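Side-chain contacts in WbmS, polysaccharide deacetylase involved in O-antigen biosynthesis (Bordetella bronchiseptica, PDB 3HFT), which probably removes acetyl groups from a polysaccharide during O-antigen biosynthesis, as a zinc-binding member of the polysaccharide deacetylase family: residues A[25-30]-A[169-174]; A[49-54]-A[233-238]; A[80-83]-A[88-91]. All blocks are in the same frame, centred on the assembly; numbering follows the deposited sequence. Where two conformers were deposited one is given.

Contact 1: A[25-30]-A[169-174]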
loop_
_atom_site.group_PDB
_atom_site.type_symbol
_atom_site.label_atom_id
_atom_site.label_comp_id
_atom_site.label_asym_id
_atom_site.label_seq_id
_atom_site.Cartn_x
_atom_site.Cartn_y
_atom_site.Cartn_z
ATOM N N SER A 25 -6.720 4.106 17.470
ATOM C CA SER A 25 -5.690 4.150 18.517
ATOM C C SER A 25 -5.886 3.126 19.630
ATOM O O SER A 25 -5.042 3.027 20.537
ATOM C CB SER A 25 -5.621 5.539 19.136
ATOM O OG SER A 25 -6.905 5.943 19.556
ATOM N N ASP A 26 -6.958 2.340 19.572
ATOM C CA ASP A 26 -7.153 1.259 20.543
ATOM C C ASP A 26 -6.341 0.019 20.147
ATOM O O ASP A 26 -6.182 -0.885 20.952
ATOM C CB ASP A 26 -8.632 0.876 20.665
ATOM C CG ASP A 26 -9.489 1.966 21.271
ATOM O OD1 ASP A 26 -9.043 2.660 22.194
ATOM O OD2 ASP A 26 -10.656 2.100 20.848
ATOM N N ILE A 27 -5.797 -0.017 18.926
ATOM C CA ILE A 27 -5.005 -1.157 18.457
ATOM C C ILE A 27 -3.698 -1.213 19.244
ATOM O O ILE A 27 -2.960 -0.225 19.304
ATOM C CB ILE A 27 -4.692 -1.041 16.958
ATOM C CG1 ILE A 27 -6.006 -1.132 16.160
ATOM C CG2 ILE A 27 -3.663 -2.126 16.482
ATOM C CD1 ILE A 27 -5.935 -0.661 14.705
ATOM N N ASP A 28 -3.455 -2.351 19.878
ATOM C CA ASP A 28 -2.229 -2.596 20.600
ATOM C C ASP A 28 -1.612 -3.782 19.886
ATOM O O ASP A 28 -2.100 -4.913 19.991
ATOM C CB ASP A 28 -2.516 -2.921 22.050
ATOM C CG ASP A 28 -1.264 -3.264 22.839
ATOM O OD1 ASP A 28 -0.164 -3.407 22.254
ATOM O OD2 ASP A 28 -1.386 -3.405 24.072
ATOM N N ILE A 29 -0.549 -3.500 19.151
ATOM C CA ILE A 29 0.091 -4.494 18.298
ATOM C C ILE A 29 0.552 -5.695 19.123
ATOM O O ILE A 29 0.689 -6.775 18.600
ATOM C CB ILE A 29 1.281 -3.854 17.502
ATOM C CG1 ILE A 29 1.651 -4.704 16.293
ATOM C CG2 ILE A 29 2.476 -3.554 18.435
ATOM C CD1 ILE A 29 0.488 -4.912 15.360
ATOM N N ASN A 30 0.777 -5.508 20.422
ATOM C CA ASN A 30 1.196 -6.615 21.291
ATOM C C ASN A 30 0.068 -7.450 21.864
ATOM O O ASN A 30 0.325 -8.393 22.590
ATOM C CB ASN A 30 2.024 -6.059 22.465
ATOM C CG ASN A 30 3.311 -5.445 21.998
ATOM O OD1 ASN A 30 4.006 -6.030 21.185
ATOM N ND2 ASN A 30 3.613 -4.246 22.465
ATOM N N ASP A 169 8.262 3.267 15.146
ATOM C CA ASP A 169 7.321 2.466 15.958
ATOM C C ASP A 169 5.871 2.557 15.385
ATOM O O ASP A 169 4.905 2.391 16.121
ATOM C CB ASP A 169 7.285 2.902 17.425
HETATM N N MSE A 170 5.740 2.821 14.092
HETATM C CA MSE A 170 4.422 2.935 13.488
HETATM C C MSE A 170 3.819 1.547 13.308
HETATM O O MSE A 170 4.543 0.547 13.218
HETATM C CB MSE A 170 4.512 3.637 12.137
HETATM C CG MSE A 170 5.030 5.071 12.206
HETATM SE SE MSE A 170 4.394 6.072 10.637
HETATM C CE MSE A 170 2.520 6.138 11.046
ATOM N N VAL A 171 2.492 1.509 13.262
ATOM C CA VAL A 171 1.734 0.312 13.012
ATOM C C VAL A 171 0.948 0.554 11.712
ATOM O O VAL A 171 0.342 1.632 11.514
ATOM C CB VAL A 171 0.790 0.032 14.179
ATOM C CG1 VAL A 171 -0.243 -1.045 13.800
ATOM C CG2 VAL A 171 1.601 -0.357 15.430
ATOM N N ARG A 172 1.032 -0.379 10.770
ATOM C CA ARG A 172 0.232 -0.278 9.572
ATOM C C ARG A 172 -1.068 -1.036 9.807
ATOM O O ARG A 172 -1.083 -2.202 10.238
ATOM C CB ARG A 172 0.977 -0.821 8.357
ATOM C CG ARG A 172 2.290 -0.135 8.131
ATOM C CD ARG A 172 2.600 -0.157 6.667
ATOM N NE ARG A 172 1.809 0.843 5.969
ATOM C CZ ARG A 172 1.959 1.152 4.695
ATOM N NH1 ARG A 172 2.859 0.514 3.971
ATOM N NH2 ARG A 172 1.223 2.101 4.145
ATOM N N VAL A 173 -2.180 -0.351 9.540
ATOM C CA VAL A 173 -3.492 -0.880 9.745
ATOM C C VAL A 173 -4.228 -1.017 8.384
ATOM O O VAL A 173 -4.615 -0.025 7.806
ATOM C CB VAL A 173 -4.309 0.049 10.688
ATOM C CG1 VAL A 173 -5.731 -0.559 10.927
ATOM C CG2 VAL A 173 -3.535 0.318 12.018
ATOM N N PRO A 174 -4.406 -2.258 7.873
ATOM C CA PRO A 174 -5.037 -2.380 6.565
ATOM C C PRO A 174 -6.558 -2.328 6.699
ATOM O O PRO A 174 -7.092 -2.771 7.711
ATOM C CB PRO A 174 -4.617 -3.772 6.123
ATOM C CG PRO A 174 -4.592 -4.550 7.395
ATOM C CD PRO A 174 -4.019 -3.569 8.406
#
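Ile27 and Val173 reach for each other tip to tip. The terminal methyl of the isoleucine, CD1, settles into the fork of the valine, 3.7 Å from Val173 CG2 and 3.8 Å from Val173 CG1, so one bump is shared almost evenly by two prongs. An extended side chain brings it there: CD1 lies anti to CA (chi2 164°) and forms the far end of the isoleucine.

Val171 makes the second bump. Its methyls part company: CG2 comes up to the branch carbon of the other isoleucine, Ile29 CB, at 4.1 Å, whereas Val171 CG1 faces Ile27 CG2 at a looser 4.5 Å. Val171 therefore sits as a wedge between the two isoleucines, nearer Ile29, in line with the closest approach of the backbones, 7.3 Å between Ile29 CA and Val171 CA. The teeth alternate on both sides, since Asp28 and Arg172 each point away from the partner segment. Residues 28-30 form an Asx turn, in which Asn30 N gives a hydrogen bond to Asp28 OD1 at 2.9 Å, meeting it from above the carboxylate plane.

The whole junction is hydrophobic, and three of its four touching residues are buried. Ile27 and Val173 also share Ile202 as a neighbour, and Tyr146 of strand 146-147 lies against both valines while its hydroxyl hydrogen-bonds to Ile27 O. The loop ahead of strand 39-44 is thus laid over the mixed sheet where strand 171-172 runs between strands 146-147 and 163-164, with Ile29 also touching Arg164 of the latter.

Contact 2: A[49-54]-A[233-238]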
loop_
_atom_site.group_PDB
_atom_site.type_symbol
_atom_site.label_atom_id
_atom_site.label_comp_id
_atom_site.label_asym_id
_atom_site.label_seq_id
_atom_site.Cartn_x
_atom_site.Cartn_y
_atom_site.Cartn_z
ATOM N N ALA A 49 -19.317 19.668 3.434
ATOM C CA ALA A 49 -19.930 20.812 4.039
ATOM C C ALA A 49 -20.321 20.419 5.469
ATOM O O ALA A 49 -20.580 19.263 5.749
ATOM C CB ALA A 49 -21.199 21.215 3.236
ATOM N N ASP A 50 -20.406 21.400 6.358
ATOM C CA ASP A 50 -20.770 21.162 7.743
ATOM C C ASP A 50 -22.086 20.411 7.934
ATOM O O ASP A 50 -22.169 19.561 8.813
ATOM C CB ASP A 50 -20.823 22.490 8.506
ATOM C CG ASP A 50 -19.445 23.027 8.868
ATOM O OD1 ASP A 50 -18.408 22.373 8.643
ATOM O OD2 ASP A 50 -19.391 24.139 9.404
ATOM N N PHE A 51 -23.129 20.717 7.147
ATOM C CA PHE A 51 -24.422 20.046 7.362
ATOM C C PHE A 51 -24.306 18.558 7.025
ATOM O O PHE A 51 -24.923 17.704 7.669
ATOM C CB PHE A 51 -25.578 20.723 6.588
ATOM C CG PHE A 51 -25.562 20.489 5.102
ATOM C CD1 PHE A 51 -24.833 21.320 4.262
ATOM C CD2 PHE A 51 -26.359 19.504 4.530
ATOM C CE1 PHE A 51 -24.825 21.124 2.891
ATOM C CE2 PHE A 51 -26.380 19.311 3.157
ATOM C CZ PHE A 51 -25.606 20.112 2.333
ATOM N N VAL A 52 -23.475 18.248 6.037
ATOM C CA VAL A 52 -23.207 16.865 5.651
ATOM C C VAL A 52 -22.407 16.148 6.746
ATOM O O VAL A 52 -22.753 15.041 7.133
ATOM C CB VAL A 52 -22.477 16.804 4.294
ATOM C CG1 VAL A 52 -21.974 15.367 3.972
ATOM C CG2 VAL A 52 -23.385 17.344 3.182
ATOM N N LEU A 53 -21.346 16.778 7.251
ATOM C CA LEU A 53 -20.539 16.152 8.306
ATOM C C LEU A 53 -21.390 15.992 9.560
ATOM O O LEU A 53 -21.367 14.936 10.195
ATOM C CB LEU A 53 -19.265 16.976 8.588
ATOM C CG LEU A 53 -18.381 16.500 9.745
ATOM C CD1 LEU A 53 -17.974 15.037 9.583
ATOM C CD2 LEU A 53 -17.151 17.393 9.836
ATOM N N GLN A 54 -22.192 17.008 9.885
ATOM C CA GLN A 54 -23.052 16.915 11.067
ATOM C C GLN A 54 -24.008 15.734 11.010
ATOM O O GLN A 54 -24.267 15.087 12.016
ATOM C CB GLN A 54 -23.864 18.182 11.295
ATOM C CG GLN A 54 -24.614 18.136 12.654
ATOM C CD GLN A 54 -23.663 18.151 13.836
ATOM O OE1 GLN A 54 -22.870 19.072 13.957
ATOM N NE2 GLN A 54 -23.721 17.134 14.697
ATOM N N VAL A 233 -30.388 22.900 1.223
ATOM C CA VAL A 233 -31.788 22.829 0.867
ATOM C C VAL A 233 -32.032 21.760 -0.178
ATOM O O VAL A 233 -32.933 20.968 -0.050
ATOM C CB VAL A 233 -32.280 24.181 0.297
ATOM C CG1 VAL A 233 -33.714 24.067 -0.249
ATOM C CG2 VAL A 233 -32.173 25.291 1.362
ATOM N N ASP A 234 -31.215 21.714 -1.214
ATOM C CA ASP A 234 -31.452 20.802 -2.315
ATOM C C ASP A 234 -30.806 19.412 -2.178
ATOM O O ASP A 234 -31.276 18.451 -2.785
ATOM C CB ASP A 234 -30.905 21.403 -3.599
ATOM C CG ASP A 234 -31.773 22.516 -4.166
ATOM O OD1 ASP A 234 -32.750 22.962 -3.488
ATOM O OD2 ASP A 234 -31.429 22.933 -5.308
ATOM N N LEU A 235 -29.703 19.298 -1.444
ATOM C CA LEU A 235 -28.972 18.030 -1.448
ATOM C C LEU A 235 -29.801 16.850 -0.985
ATOM O O LEU A 235 -29.651 15.737 -1.512
ATOM C CB LEU A 235 -27.665 18.126 -0.647
ATOM C CG LEU A 235 -26.714 16.918 -0.787
ATOM C CD1 LEU A 235 -26.364 16.643 -2.259
ATOM C CD2 LEU A 235 -25.427 17.052 0.089
ATOM N N ILE A 236 -30.667 17.072 -0.002
ATOM C CA ILE A 236 -31.469 15.989 0.565
ATOM C C ILE A 236 -32.377 15.326 -0.518
ATOM O O ILE A 236 -32.717 14.128 -0.419
ATOM C CB ILE A 236 -32.348 16.530 1.744
ATOM C CG1 ILE A 236 -33.109 15.394 2.439
ATOM C CG2 ILE A 236 -33.316 17.598 1.279
ATOM C CD1 ILE A 236 -32.220 14.361 2.982
ATOM N N ARG A 237 -32.740 16.103 -1.545
ATOM C CA ARG A 237 -33.595 15.610 -2.639
ATOM C C ARG A 237 -32.866 14.527 -3.468
ATOM O O ARG A 237 -33.493 13.720 -4.121
ATOM C CB ARG A 237 -34.030 16.746 -3.551
ATOM C CG ARG A 237 -34.936 17.785 -2.878
ATOM C CD ARG A 237 -35.421 18.779 -3.829
ATOM N NE ARG A 237 -36.248 18.168 -4.867
ATOM C CZ ARG A 237 -36.522 18.761 -6.023
ATOM N NH1 ARG A 237 -36.125 20.002 -6.260
ATOM N NH2 ARG A 237 -37.224 18.138 -6.944
ATOM N N TRP A 238 -31.547 14.532 -3.421
ATOM C CA TRP A 238 -30.733 13.541 -4.123
ATOM C C TRP A 238 -30.443 12.274 -3.322
ATOM O O TRP A 238 -29.775 11.374 -3.833
ATOM C CB TRP A 238 -29.407 14.154 -4.535
ATOM C CG TRP A 238 -29.540 15.177 -5.571
ATOM C CD1 TRP A 238 -29.850 16.481 -5.404
ATOM C CD2 TRP A 238 -29.310 14.983 -6.951
ATOM N NE1 TRP A 238 -29.822 17.125 -6.610
ATOM C CE2 TRP A 238 -29.496 16.217 -7.583
ATOM C CE3 TRP A 238 -28.945 13.870 -7.721
ATOM C CZ2 TRP A 238 -29.354 16.372 -8.947
ATOM C CZ3 TRP A 238 -28.807 14.017 -9.061
ATOM C CH2 TRP A 238 -28.983 15.249 -9.666
#
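Val52 and Leu235 mark the closest approach of the two backbones, 9.2 Å from CA to CA, where the first turn of helix 50-63 faces the short 3-10 segment 235-238. That helix follows the first strand of the parallel sheet, 39-44, in what is consistent with the distorted alpha/beta barrel of polysaccharide deacetylases; the zinc ligand Asp46 lies in the link between strand and helix, and the side chain of Val52 is about 13 Å from the metal. The helix starts after Ala49 at the N-cap position, and Leu53 N returns to Ala49 O at 3.0 Å. On the other side, the 3-10 turn is closed by Trp238 N bonding to Leu235 O.

Leu235 is the single residue that spans the distance. Its CG stands anti to the backbone N (chi1 -170°), which directs the CD2 branch toward the helix. The leucine passes the valine at about a right angle and the phenyl ring obliquely, with Leu235 CB backing up the contact at 4.1 Å from Phe51 CZ. Phe51 also packs edge-to-face with Tyr213 of helix 209-214, and Leu235 touches Tyr213 and Met214 of the same helix, so this little apolar cluster joins three parts of the chain.

The two helix residues also touch each other: Val52 CG2 lies over one face of the Phe51 ring, 3.5 Å above its plane and offset toward the rim. Into the corner so formed goes one methyl, Leu235 CD2, 3.7 Å from Val52 CG2 and 3.8 Å from Phe51 CZ.

Contact 3: A[80-83]-A[88-91]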
loop_
_atom_site.group_PDB
_atom_site.type_symbol
_atom_site.label_atom_id
_atom_site.label_comp_id
_atom_site.label_asym_id
_atom_site.label_seq_id
_atom_site.Cartn_x
_atom_site.Cartn_y
_atom_site.Cartn_z
ATOM N N ASN A 80 -16.560 18.913 18.086
ATOM C CA ASN A 80 -17.539 17.881 18.468
ATOM C C ASN A 80 -16.856 16.515 18.562
ATOM O O ASN A 80 -17.081 15.746 19.486
ATOM C CB ASN A 80 -18.669 17.720 17.429
ATOM C CG ASN A 80 -19.480 18.984 17.206
ATOM O OD1 ASN A 80 -19.067 20.071 17.569
ATOM N ND2 ASN A 80 -20.648 18.835 16.582
ATOM N N ILE A 81 -16.031 16.228 17.567
ATOM C CA ILE A 81 -15.300 14.973 17.481
ATOM C C ILE A 81 -14.292 14.876 18.632
ATOM O O ILE A 81 -14.219 13.860 19.323
ATOM C CB ILE A 81 -14.611 14.868 16.104
ATOM C CG1 ILE A 81 -15.691 14.788 15.001
ATOM C CG2 ILE A 81 -13.619 13.670 16.073
ATOM C CD1 ILE A 81 -15.205 14.998 13.574
ATOM N N ARG A 82 -13.518 15.931 18.861
ATOM C CA ARG A 82 -12.584 15.927 19.994
ATOM C C ARG A 82 -13.298 15.650 21.325
ATOM O O ARG A 82 -12.853 14.814 22.100
ATOM C CB ARG A 82 -11.846 17.264 20.109
ATOM C CG ARG A 82 -10.806 17.510 19.035
ATOM C CD ARG A 82 -9.977 18.772 19.335
ATOM N NE ARG A 82 -9.408 19.355 18.108
ATOM C CZ ARG A 82 -9.983 20.307 17.360
ATOM N NH1 ARG A 82 -11.158 20.828 17.687
ATOM N NH2 ARG A 82 -9.371 20.747 16.262
ATOM N N ARG A 83 -14.385 16.374 21.595
ATOM C CA ARG A 83 -15.134 16.225 22.854
ATOM C C ARG A 83 -15.632 14.828 23.141
ATOM O O ARG A 83 -15.647 14.380 24.290
ATOM C CB ARG A 83 -16.394 17.102 22.854
ATOM C CG ARG A 83 -16.190 18.497 23.274
ATOM C CD ARG A 83 -17.527 19.134 23.591
ATOM N NE ARG A 83 -18.446 19.060 22.459
ATOM C CZ ARG A 83 -18.561 19.992 21.514
ATOM N NH1 ARG A 83 -17.814 21.087 21.543
ATOM N NH2 ARG A 83 -19.432 19.832 20.520
ATOM N N GLU A 88 -12.089 9.393 17.845
ATOM C CA GLU A 88 -10.701 9.782 17.681
ATOM C C GLU A 88 -10.619 10.684 16.446
ATOM O O GLU A 88 -11.252 10.414 15.427
ATOM C CB GLU A 88 -9.828 8.555 17.489
ATOM C CG GLU A 88 -8.410 8.879 17.050
ATOM C CD GLU A 88 -7.545 7.640 16.870
ATOM O OE1 GLU A 88 -8.014 6.528 17.206
ATOM O OE2 GLU A 88 -6.410 7.805 16.358
ATOM N N LEU A 89 -9.858 11.765 16.555
ATOM C CA LEU A 89 -9.631 12.662 15.433
ATOM C C LEU A 89 -8.227 12.370 14.894
ATOM O O LEU A 89 -7.246 12.380 15.647
ATOM C CB LEU A 89 -9.730 14.120 15.870
ATOM C CG LEU A 89 -9.575 15.198 14.776
ATOM C CD1 LEU A 89 -10.665 15.087 13.694
ATOM C CD2 LEU A 89 -9.526 16.629 15.368
ATOM N N GLY A 90 -8.155 12.092 13.597
ATOM C CA GLY A 90 -6.898 11.926 12.896
ATOM C C GLY A 90 -6.861 12.902 11.728
ATOM O O GLY A 90 -7.733 13.792 11.608
ATOM N N VAL A 91 -5.851 12.758 10.875
ATOM C CA VAL A 91 -5.652 13.674 9.736
ATOM C C VAL A 91 -5.746 12.983 8.389
ATOM O O VAL A 91 -5.438 11.790 8.264
ATOM C CB VAL A 91 -4.289 14.459 9.884
ATOM C CG1 VAL A 91 -4.408 15.463 11.006
ATOM C CG2 VAL A 91 -3.106 13.492 10.104
#
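Leu89 meets the helix through two neighbours, Ile81 on one branch and Arg82 on the other. The apolar part belongs to Ile81, whose CG2 lies 3.9 Å from Leu89 CB and 4.0 Å from Leu89 CD1. The two side chains cross at about a right angle. With CG1 turned beside the backbone N (chi1 -65°), the CG2 methyl is left opposite that nitrogen and faces the strand. There Ile81 CG2 also makes a van der Waals contact with a backbone oxygen, Glu88 O, at 4.1 Å.

Arg82 contributes a mixed contact. Its chain runs extended from CG to NE and passes Leu89 obliquely, with Leu89 CD2 at 4.0 Å from Arg82 CG and 3.9 Å from Arg82 NE. Beyond that point the guanidinium turns to polar partners: NH1 forms a salt bridge with Glu79 and NH2 bonds to Leu117 O, which together probably limit its rotation beside Leu89.

Polar bonding otherwise stays within one side of the contact or leaves it. Arg83 NH2 makes a weak bond to Asn80 OD1 at 3.0 Å along the helix. Glu88 points away from the helix, its OE2 hydrogen-bonded to Ser123 OG and its OE1 to Ser25 OG.

Ile81 further touches Trp69 and Leu89 touches Ala71, both of strand 67-71. Helix 77-83 thus packs on the two adjacent parallel strands it connects, a beta-alpha-beta crossover of the parallel sheet, and strand 87-91 delivers the zinc ligand His92 directly after it.

Overall arrangement
From the N terminus, the chain first lays down 25-30, which waits until 169-174 to close contact 1. Segment 49-54 starts inside that loop but finds 233-238 only beyond its end, so contacts 1 and 2 cross; their centres are 34 Å apart, on opposite sides of the chain's centre. Contact 3, a short closure between 80-83 and 88-91, is nested in both loops and touches both contacts: Ser25 OG lies 2.7 Å from Glu88 OE1, a probable hydrogen bond, and Gln54 packs on Asn80. Together they tie the N-terminal loop to the mixed sheet, strand 87-91 of the parallel sheet to helix 77-83, and the late 3-10 turn to helix 50-63.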